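Local coordinates for homoserine kinase (Cytophaga hutchinsonii, PDB 4P52), which catalyses the ATP-dependent phosphorylation of L-homoserine to O-phosphohomoserine, as expected of a GHMP-family homoserine kinase, at residues 53-67 and 101-113. Sequence-based numbering, arbitrary orientation.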
ATOM      1  N   GLY A  53      12.541 -22.995 -12.135  1.00 26.07           N
ATOM      2  CA  GLY A  53      13.645 -22.413 -11.379  1.00 25.82           C
ATOM      3  C   GLY A  53      14.954 -22.720 -12.082  1.00 27.71           C
ATOM      4  O   GLY A  53      14.953 -23.298 -13.158  1.00 31.49           O
ATOM      5  N   ASP A  54      16.074 -22.344 -11.485  1.00 26.01           N
ATOM      6  CA  ASP A  54      17.358 -22.700 -12.037  1.00 27.86           C
ATOM      7  C   ASP A  54      18.193 -23.496 -11.064  1.00 27.13           C
ATOM      8  O   ASP A  54      17.970 -23.435  -9.866  1.00 26.69           O
ATOM      9  CB  ASP A  54      18.086 -21.440 -12.435  1.00 32.97           C
ATOM     10  CG  ASP A  54      17.599 -20.907 -13.757  1.00 40.97           C
ATOM     11  OD1 ASP A  54      17.085 -21.724 -14.555  1.00 44.11           O
ATOM     12  OD2 ASP A  54      17.711 -19.687 -14.003  1.00 43.72           O
ATOM     13  N   GLU A  55      19.163 -24.238 -11.582  1.00 27.79           N
ATOM     14  CA  GLU A  55      20.089 -24.997 -10.744  1.00 28.48           C
ATOM     15  C   GLU A  55      21.522 -24.541 -10.951  1.00 27.77           C
ATOM     16  O   GLU A  55      21.952 -24.313 -12.089  1.00 28.66           O
ATOM     17  CB  GLU A  55      19.965 -26.488 -11.036  1.00 32.18           C
ATOM     18  CG  GLU A  55      18.608 -27.065 -10.680  1.00 37.66           C
ATOM     19  CD  GLU A  55      18.452 -28.527 -11.059  1.00 48.93           C
ATOM     20  OE1 GLU A  55      19.338 -29.093 -11.760  1.00 49.87           O
ATOM     21  OE2 GLU A  55      17.427 -29.124 -10.640  1.00 56.47           O
ATOM     22  N   VAL A  56      22.262 -24.411  -9.853  1.00 26.57           N
ATOM     23  CA  VAL A  56      23.684 -24.098  -9.922  1.00 26.24           C
ATOM     24  C   VAL A  56      24.483 -25.148  -9.174  1.00 26.93           C
ATOM     25  O   VAL A  56      24.147 -25.497  -8.047  1.00 26.73           O
ATOM     26  CB  VAL A  56      23.984 -22.703  -9.354  1.00 25.35           C
ATOM     27  CG1 VAL A  56      25.479 -22.423  -9.304  1.00 25.30           C
ATOM     28  CG2 VAL A  56      23.323 -21.656 -10.237  1.00 25.33           C
ATOM     29  N   LEU A  57      25.524 -25.668  -9.822  1.00 27.53           N
ATOM     30  CA  LEU A  57      26.442 -26.591  -9.180  1.00 28.75           C
ATOM     31  C   LEU A  57      27.790 -25.891  -9.033  1.00 29.69           C
ATOM     32  O   LEU A  57      28.270 -25.297  -9.998  1.00 30.81           O
ATOM     33  CB  LEU A  57      26.568 -27.871 -10.008  1.00 29.82           C
ATOM     34  CG  LEU A  57      27.413 -29.013  -9.399  1.00 31.47           C
ATOM     35  CD1 LEU A  57      26.927 -30.404  -9.819  1.00 30.93           C
ATOM     36  CD2 LEU A  57      28.875 -28.829  -9.764  1.00 32.21           C
ATOM     37  N   LEU A  58      28.390 -25.931  -7.845  1.00 28.74           N
ATOM     38  CA  LEU A  58      29.704 -25.340  -7.628  1.00 30.07           C
ATOM     39  C   LEU A  58      30.642 -26.423  -7.178  1.00 32.02           C
ATOM     40  O   LEU A  58      30.240 -27.225  -6.343  1.00 32.08           O
ATOM     41  CB  LEU A  58      29.652 -24.301  -6.518  1.00 29.88           C
ATOM     42  CG  LEU A  58      28.685 -23.130  -6.662  1.00 30.03           C
ATOM     43  CD1 LEU A  58      29.058 -22.108  -5.612  1.00 30.92           C
ATOM     44  CD2 LEU A  58      28.742 -22.494  -8.040  1.00 29.76           C
ATOM     45  N   ARG A  59      31.871 -26.457  -7.702  1.00 32.94           N
ATOM     46  CA  ARG A  59      32.909 -27.330  -7.142  1.00 35.44           C
ATOM     47  C   ARG A  59      34.090 -26.496  -6.710  1.00 37.22           C
ATOM     48  O   ARG A  59      34.380 -25.463  -7.312  1.00 37.80           O
ATOM     49  CB  ARG A  59      33.429 -28.380  -8.136  1.00 37.80           C
ATOM     50  CG  ARG A  59      32.412 -28.925  -9.102  1.00 38.90           C
ATOM     51  CD  ARG A  59      33.026 -29.900 -10.106  1.00 41.81           C
ATOM     52  NE  ARG A  59      31.951 -30.574 -10.859  1.00 44.20           N
ATOM     53  CZ  ARG A  59      31.218 -31.618 -10.408  1.00 46.15           C
ATOM     54  NH1 ARG A  59      31.410 -32.169  -9.196  1.00 43.13           N
ATOM     55  NH2 ARG A  59      30.270 -32.136 -11.184  1.00 48.39           N
ATOM     56  N   LEU A  60      34.794 -26.967  -5.690  1.00 38.45           N
ATOM     57  CA  LEU A  60      36.024 -26.339  -5.264  1.00 41.39           C
ATOM     58  C   LEU A  60      37.138 -26.677  -6.251  1.00 45.86           C
ATOM     59  O   LEU A  60      37.218 -27.807  -6.733  1.00 46.51           O
ATOM     60  CB  LEU A  60      36.410 -26.831  -3.871  1.00 41.35           C
ATOM     61  CG  LEU A  60      35.384 -26.496  -2.800  1.00 40.42           C
ATOM     62  CD1 LEU A  60      35.809 -27.157  -1.498  1.00 40.60           C
ATOM     63  CD2 LEU A  60      35.207 -24.986  -2.652  1.00 39.10           C
ATOM     64  N   SER A  61      37.996 -25.704  -6.547  1.00 49.39           N
ATOM     65  CA  SER A  61      39.114 -25.928  -7.445  1.00 52.96           C
ATOM     66  C   SER A  61      40.422 -25.444  -6.825  1.00 56.15           C
ATOM     67  O   SER A  61      40.468 -24.389  -6.169  1.00 55.55           O
ATOM     68  CB  SER A  61      38.846 -25.250  -8.790  1.00 55.90           C
ATOM     69  OG  SER A  61      39.831 -25.592  -9.752  1.00 60.66           O
ATOM     70  N   ASP A  62      41.480 -26.231  -7.015  1.00 59.39           N
ATOM     71  CA  ASP A  62      42.829 -25.816  -6.622  1.00 63.31           C
ATOM     72  C   ASP A  62      43.368 -24.729  -7.553  1.00 63.19           C
ATOM     73  O   ASP A  62      44.190 -23.912  -7.143  1.00 63.85           O
ATOM     74  CB  ASP A  62      43.779 -27.014  -6.554  1.00 69.94           C
ATOM     75  CG  ASP A  62      43.611 -27.823  -5.265  1.00 79.01           C
ATOM     76  OD1 ASP A  62      42.696 -27.509  -4.472  1.00 81.68           O
ATOM     77  OD2 ASP A  62      44.392 -28.773  -5.030  1.00 82.90           O
ATOM     78  N   LYS A  63      42.887 -24.719  -8.798  1.00 63.07           N
ATOM     79  CA  LYS A  63      43.192 -23.659  -9.746  1.00 65.64           C
ATOM     80  C   LYS A  63      42.383 -22.403  -9.391  1.00 67.13           C
ATOM     81  O   LYS A  63      41.198 -22.491  -9.068  1.00 64.50           O
ATOM     82  CB  LYS A  63      42.908 -24.120 -11.178  1.00 67.56           C
ATOM     83  CG  LYS A  63      43.225 -23.044 -12.206  1.00 76.33           C
ATOM     84  CD  LYS A  63      43.261 -23.554 -13.644  1.00 83.11           C
ATOM     85  CE  LYS A  63      43.640 -22.443 -14.625  1.00 80.73           C
ATOM     86  NZ  LYS A  63      42.609 -21.368 -14.693  1.00 76.30           N
ATOM     87  N   LYS A  64      43.020 -21.238  -9.473  1.00 73.37           N
ATOM     88  CA  LYS A  64      42.412 -19.982  -8.987  1.00 75.51           C
ATOM     89  C   LYS A  64      41.292 -19.420  -9.868  1.00 66.32           C
ATOM     90  O   LYS A  64      41.112 -19.821 -11.030  1.00 64.86           O
ATOM     91  CB  LYS A  64      43.471 -18.888  -8.707  1.00 86.26           C
ATOM     92  CG  LYS A  64      44.609 -19.247  -7.731  1.00 99.11           C
ATOM     93  CD  LYS A  64      44.303 -20.348  -6.700  1.00102.41           C
ATOM     94  CE  LYS A  64      43.464 -19.890  -5.509  1.00101.97           C
ATOM     95  NZ  LYS A  64      43.005 -21.060  -4.701  1.00100.02           N
ATOM     96  N   GLY A  65      40.531 -18.501  -9.280  1.00 59.23           N
ATOM     97  CA  GLY A  65      39.490 -17.800  -9.998  1.00 54.20           C
ATOM     98  C   GLY A  65      38.135 -18.477  -9.958  1.00 50.35           C
ATOM     99  O   GLY A  65      38.010 -19.676  -9.692  1.00 50.28           O
ATOM    100  N   VAL A  66      37.112 -17.681 -10.215  1.00 46.37           N
ATOM    101  CA  VAL A  66      35.782 -18.188 -10.385  1.00 43.64           C
ATOM    102  C   VAL A  66      35.599 -18.374 -11.881  1.00 44.35           C
ATOM    103  O   VAL A  66      35.759 -17.428 -12.624  1.00 47.33           O
ATOM    104  CB  VAL A  66      34.768 -17.182  -9.828  1.00 41.69           C
ATOM    105  CG1 VAL A  66      33.343 -17.671 -10.032  1.00 38.93           C
ATOM    106  CG2 VAL A  66      35.048 -16.928  -8.351  1.00 41.42           C
ATOM    107  N   ARG A  67      35.278 -19.589 -12.320  1.00 42.89           N
ATOM    108  CA  ARG A  67      35.201 -19.903 -13.748  1.00 42.38           C
ATOM    109  C   ARG A  67      33.910 -20.587 -14.082  1.00 40.28           C
ATOM    110  O   ARG A  67      33.407 -21.373 -13.299  1.00 40.25           O
ATOM    111  CB  ARG A  67      36.342 -20.838 -14.167  1.00 44.41           C
ATOM    112  CG  ARG A  67      37.741 -20.351 -13.826  1.00 47.84           C
ATOM    113  CD  ARG A  67      38.807 -21.305 -14.327  1.00 51.04           C
ATOM    114  NE  ARG A  67      38.624 -22.675 -13.847  1.00 52.72           N
ATOM    115  CZ  ARG A  67      38.864 -23.088 -12.597  1.00 57.33           C
ATOM    116  NH1 ARG A  67      39.290 -22.236 -11.655  1.00 58.55           N
ATOM    117  NH2 ARG A  67      38.673 -24.369 -12.279  1.00 57.20           N
ATOM    118  N   GLU A 101      40.528 -16.618  -0.830  1.00 60.05           N
ATOM    119  CA  GLU A 101      41.154 -17.065  -2.050  1.00 60.71           C
ATOM    120  C   GLU A 101      40.765 -18.518  -2.228  1.00 55.26           C
ATOM    121  O   GLU A 101      41.302 -19.409  -1.566  1.00 54.58           O
ATOM    122  CB  GLU A 101      42.666 -16.905  -1.964  1.00 68.35           C
ATOM    123  CG  GLU A 101      43.074 -15.476  -1.650  1.00 78.85           C
ATOM    124  CD  GLU A 101      44.389 -15.079  -2.295  1.00 87.69           C
ATOM    125  OE1 GLU A 101      45.462 -15.527  -1.814  1.00 89.87           O
ATOM    126  OE2 GLU A 101      44.340 -14.307  -3.282  1.00 87.43           O
ATOM    127  N   GLN A 102      39.805 -18.745  -3.116  1.00 51.00           N
ATOM    128  CA  GLN A 102      39.332 -20.089  -3.387  1.00 47.32           C
ATOM    129  C   GLN A 102      38.891 -20.187  -4.842  1.00 45.03           C
ATOM    130  O   GLN A 102      38.123 -19.342  -5.306  1.00 45.72           O
ATOM    131  CB  GLN A 102      38.187 -20.447  -2.429  1.00 44.65           C
ATOM    132  CG  GLN A 102      37.471 -21.736  -2.775  1.00 42.81           C
ATOM    133  CD  GLN A 102      38.346 -22.947  -2.593  1.00 42.83           C
ATOM    134  OE1 GLN A 102      38.788 -23.220  -1.492  1.00 45.03           O
ATOM    135  NE2 GLN A 102      38.591 -23.688  -3.667  1.00 41.83           N
ATOM    136  N   GLY A 103      39.394 -21.195  -5.557  1.00 42.94           N
ATOM    137  CA  GLY A 103      38.940 -21.495  -6.911  1.00 41.75           C
ATOM    138  C   GLY A 103      37.552 -22.125  -6.899  1.00 39.63           C
ATOM    139  O   GLY A 103      37.246 -22.961  -6.032  1.00 39.09           O
ATOM    140  N   ILE A 104      36.710 -21.719  -7.847  1.00 37.31           N
ATOM    141  CA  ILE A 104      35.358 -22.217  -7.949  1.00 36.11           C
ATOM    142  C   ILE A 104      35.025 -22.462  -9.408  1.00 37.58           C
ATOM    143  O   ILE A 104      35.218 -21.567 -10.236  1.00 37.59           O
ATOM    144  CB  ILE A 104      34.333 -21.185  -7.421  1.00 34.70           C
ATOM    145  CG1 ILE A 104      34.466 -20.948  -5.917  1.00 35.10           C
ATOM    146  CG2 ILE A 104      32.919 -21.609  -7.751  1.00 32.93           C
ATOM    147  CD1 ILE A 104      34.228 -22.160  -5.033  1.00 34.41           C
ATOM    148  N   GLU A 105      34.528 -23.661  -9.725  1.00 38.52           N
ATOM    149  CA  GLU A 105      33.924 -23.919 -11.033  1.00 39.08           C
ATOM    150  C   GLU A 105      32.425 -23.937 -10.895  1.00 36.29           C
ATOM    151  O   GLU A 105      31.893 -24.496  -9.933  1.00 36.99           O
ATOM    152  CB  GLU A 105      34.359 -25.253 -11.591  1.00 44.20           C
ATOM    153  CG  GLU A 105      35.849 -25.379 -11.832  1.00 53.80           C
ATOM    154  CD  GLU A 105      36.260 -26.786 -12.260  1.00 64.85           C
ATOM    155  OE1 GLU A 105      35.495 -27.759 -12.011  1.00 66.55           O
ATOM    156  OE2 GLU A 105      37.360 -26.919 -12.845  1.00 73.28           O
ATOM    157  N   ILE A 106      31.745 -23.354 -11.874  1.00 34.08           N
ATOM    158  CA  ILE A 106      30.302 -23.255 -11.880  1.00 31.51           C
ATOM    159  C   ILE A 106      29.764 -24.008 -13.068  1.00 32.69           C
ATOM    160  O   ILE A 106      30.224 -23.804 -14.170  1.00 35.46           O
ATOM    161  CB  ILE A 106      29.864 -21.774 -12.012  1.00 29.76           C
ATOM    162  CG1 ILE A 106      30.440 -20.949 -10.855  1.00 29.63           C
ATOM    163  CG2 ILE A 106      28.341 -21.638 -12.131  1.00 27.20           C
ATOM    164  CD1 ILE A 106      30.517 -19.471 -11.131  1.00 29.29           C
ATOM    165  N   GLU A 107      28.796 -24.885 -12.844  1.00 33.12           N
ATOM    166  CA  GLU A 107      27.993 -25.462 -13.903  1.00 35.35           C
ATOM    167  C   GLU A 107      26.594 -24.911 -13.678  1.00 36.20           C
ATOM    168  O   GLU A 107      26.034 -25.061 -12.598  1.00 35.94           O
ATOM    169  CB  GLU A 107      27.989 -26.987 -13.828  1.00 38.74           C
ATOM    170  CG  GLU A 107      29.329 -27.629 -14.151  1.00 47.94           C
ATOM    171  CD  GLU A 107      29.503 -29.045 -13.590  1.00 58.55           C
ATOM    172  OE1 GLU A 107      28.482 -29.734 -13.353  1.00 63.22           O
ATOM    173  OE2 GLU A 107      30.669 -29.480 -13.375  1.00 63.40           O
ATOM    174  N   LEU A 108      26.031 -24.252 -14.683  1.00 37.97           N
ATOM    175  CA  LEU A 108      24.705 -23.657 -14.542  1.00 37.94           C
ATOM    176  C   LEU A 108      23.683 -24.360 -15.414  1.00 37.18           C
ATOM    177  O   LEU A 108      23.900 -24.522 -16.601  1.00 40.02           O
ATOM    178  CB  LEU A 108      24.764 -22.162 -14.865  1.00 40.17           C
ATOM    179  CG  LEU A 108      23.442 -21.441 -15.178  1.00 43.93           C
ATOM    180  CD1 LEU A 108      22.420 -21.474 -14.037  1.00 43.61           C
ATOM    181  CD2 LEU A 108      23.722 -19.997 -15.578  1.00 47.92           C
ATOM    182  N   THR A 109      22.563 -24.758 -14.829  1.00 35.41           N
ATOM    183  CA  THR A 109      21.486 -25.391 -15.580  1.00 34.31           C
ATOM    184  C   THR A 109      20.222 -24.553 -15.536  1.00 35.46           C
ATOM    185  O   THR A 109      19.579 -24.444 -14.496  1.00 35.92           O
ATOM    186  CB  THR A 109      21.118 -26.764 -14.995  1.00 35.12           C
ATOM    187  OG1 THR A 109      22.307 -27.519 -14.721  1.00 39.17           O
ATOM    188  CG2 THR A 109      20.223 -27.528 -15.949  1.00 33.40           C
ATOM    189  N   LYS A 110      19.855 -23.975 -16.672  1.00 37.93           N
ATOM    190  CA  LYS A 110      18.559 -23.312 -16.826  1.00 38.81           C
ATOM    191  C   LYS A 110      17.462 -24.349 -16.964  1.00 42.03           C
ATOM    192  O   LYS A 110      17.472 -25.163 -17.895  1.00 46.87           O
ATOM    193  CB  LYS A 110      18.532 -22.381 -18.041  1.00 36.93           C
ATOM    194  CG  LYS A 110      19.593 -21.301 -18.020  1.00 37.40           C
ATOM    195  CD  LYS A 110      19.398 -20.319 -16.879  1.00 40.01           C
ATOM    196  CE  LYS A 110      18.183 -19.435 -17.114  1.00 42.32           C
ATOM    197  NZ  LYS A 110      18.156 -18.263 -16.194  1.00 42.15           N
ATOM    198  N   LYS A 111      16.525 -24.311 -16.026  1.00 41.71           N
ATOM    199  CA  LYS A 111      15.371 -25.185 -16.028  1.00 43.79           C
ATOM    200  C   LYS A 111      14.150 -24.314 -16.278  1.00 43.72           C
ATOM    201  O   LYS A 111      13.024 -24.688 -15.960  1.00 45.56           O
ATOM    202  CB  LYS A 111      15.252 -25.935 -14.692  1.00 48.68           C
ATOM    203  CG  LYS A 111      16.414 -26.878 -14.386  1.00 58.71           C
ATOM    204  CD  LYS A 111      16.079 -28.337 -14.668  1.00 63.81           C
ATOM    205  CE  LYS A 111      15.263 -28.942 -13.534  1.00 66.88           C
ATOM    206  NZ  LYS A 111      15.495 -30.409 -13.417  1.00 69.58           N
HETATM  207  N   MSE A 112      14.390 -23.143 -16.850  1.00 44.30           N
HETATM  208  CA  MSE A 112      13.343 -22.179 -17.142  1.00 45.22           C
HETATM  209  C   MSE A 112      13.840 -21.301 -18.243  1.00 45.51           C
HETATM  210  O   MSE A 112      15.046 -21.105 -18.375  1.00 45.97           O
HETATM  211  CB  MSE A 112      13.038 -21.328 -15.916  1.00 47.72           C
HETATM  212  CG  MSE A 112      14.205 -20.457 -15.466  1.00 56.36           C
HETATM  213 SE   MSE A 112      13.679 -19.431 -13.852  1.00 69.90          SE
HETATM  214  CE  MSE A 112      12.215 -18.356 -14.608  1.00 55.40           C
ATOM    215  N   PRO A 113      12.916 -20.731 -19.034  1.00 46.21           N
ATOM    216  CA  PRO A 113      13.297 -19.919 -20.195  1.00 43.56           C
ATOM    217  C   PRO A 113      13.692 -18.480 -19.840  1.00 45.74           C
ATOM    218  O   PRO A 113      13.154 -17.905 -18.899  1.00 47.35           O
ATOM    219  CB  PRO A 113      12.045 -19.951 -21.059  1.00 42.41           C
ATOM    220  CG  PRO A 113      10.912 -20.234 -20.115  1.00 43.45           C
ATOM    221  CD  PRO A 113      11.451 -20.760 -18.821  1.00 44.79           C
TER
HETATM  222  O   HOH W   1      40.409 -26.212  -3.597  1.00 49.11           O
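E55 and T109 form one of three doubly bonded antiparallel pairs, with L57–E107 and R59–E105, each residue using N-H and carbonyl. Past the turn after S61 the chain returns along the other side of strand 103-110: I104 N bonds G65 O, R67 N meets I104 O almost head-on, and I106 N uses R67 O. G103 O is gripped twice, by S61 N from above its carbonyl plane and by Q102 NE2 on a lone pair (2.8 Å). R67, bent at chi3 (-55°), turns its guanidinium back so that NH2 reaches E105 OE2 on the anti side (2.9 Å) and S61 OG (3.0 Å), while NH1 bonds K63 O. A methionine here would probably leave the E105 carboxylate without its mate and the turn less firmly tied. R59 NE meets E107 OE2 (3.0 Å) from above the carboxylate plane. D54 divides its oxygens: OD1 accepts K111 N, and OD2 bridges K110 NZ (2.7 Å), which also bonds S120. On the D54 and K110 face, opposite both arginines, L58, V66, I104 and I106 pack against helices 86-98 and 120-135. Two neighbours thus flank one strand, the parallel one through the left-handed beta-alpha-beta crossover characteristic of the GHMP kinase N-terminal domain.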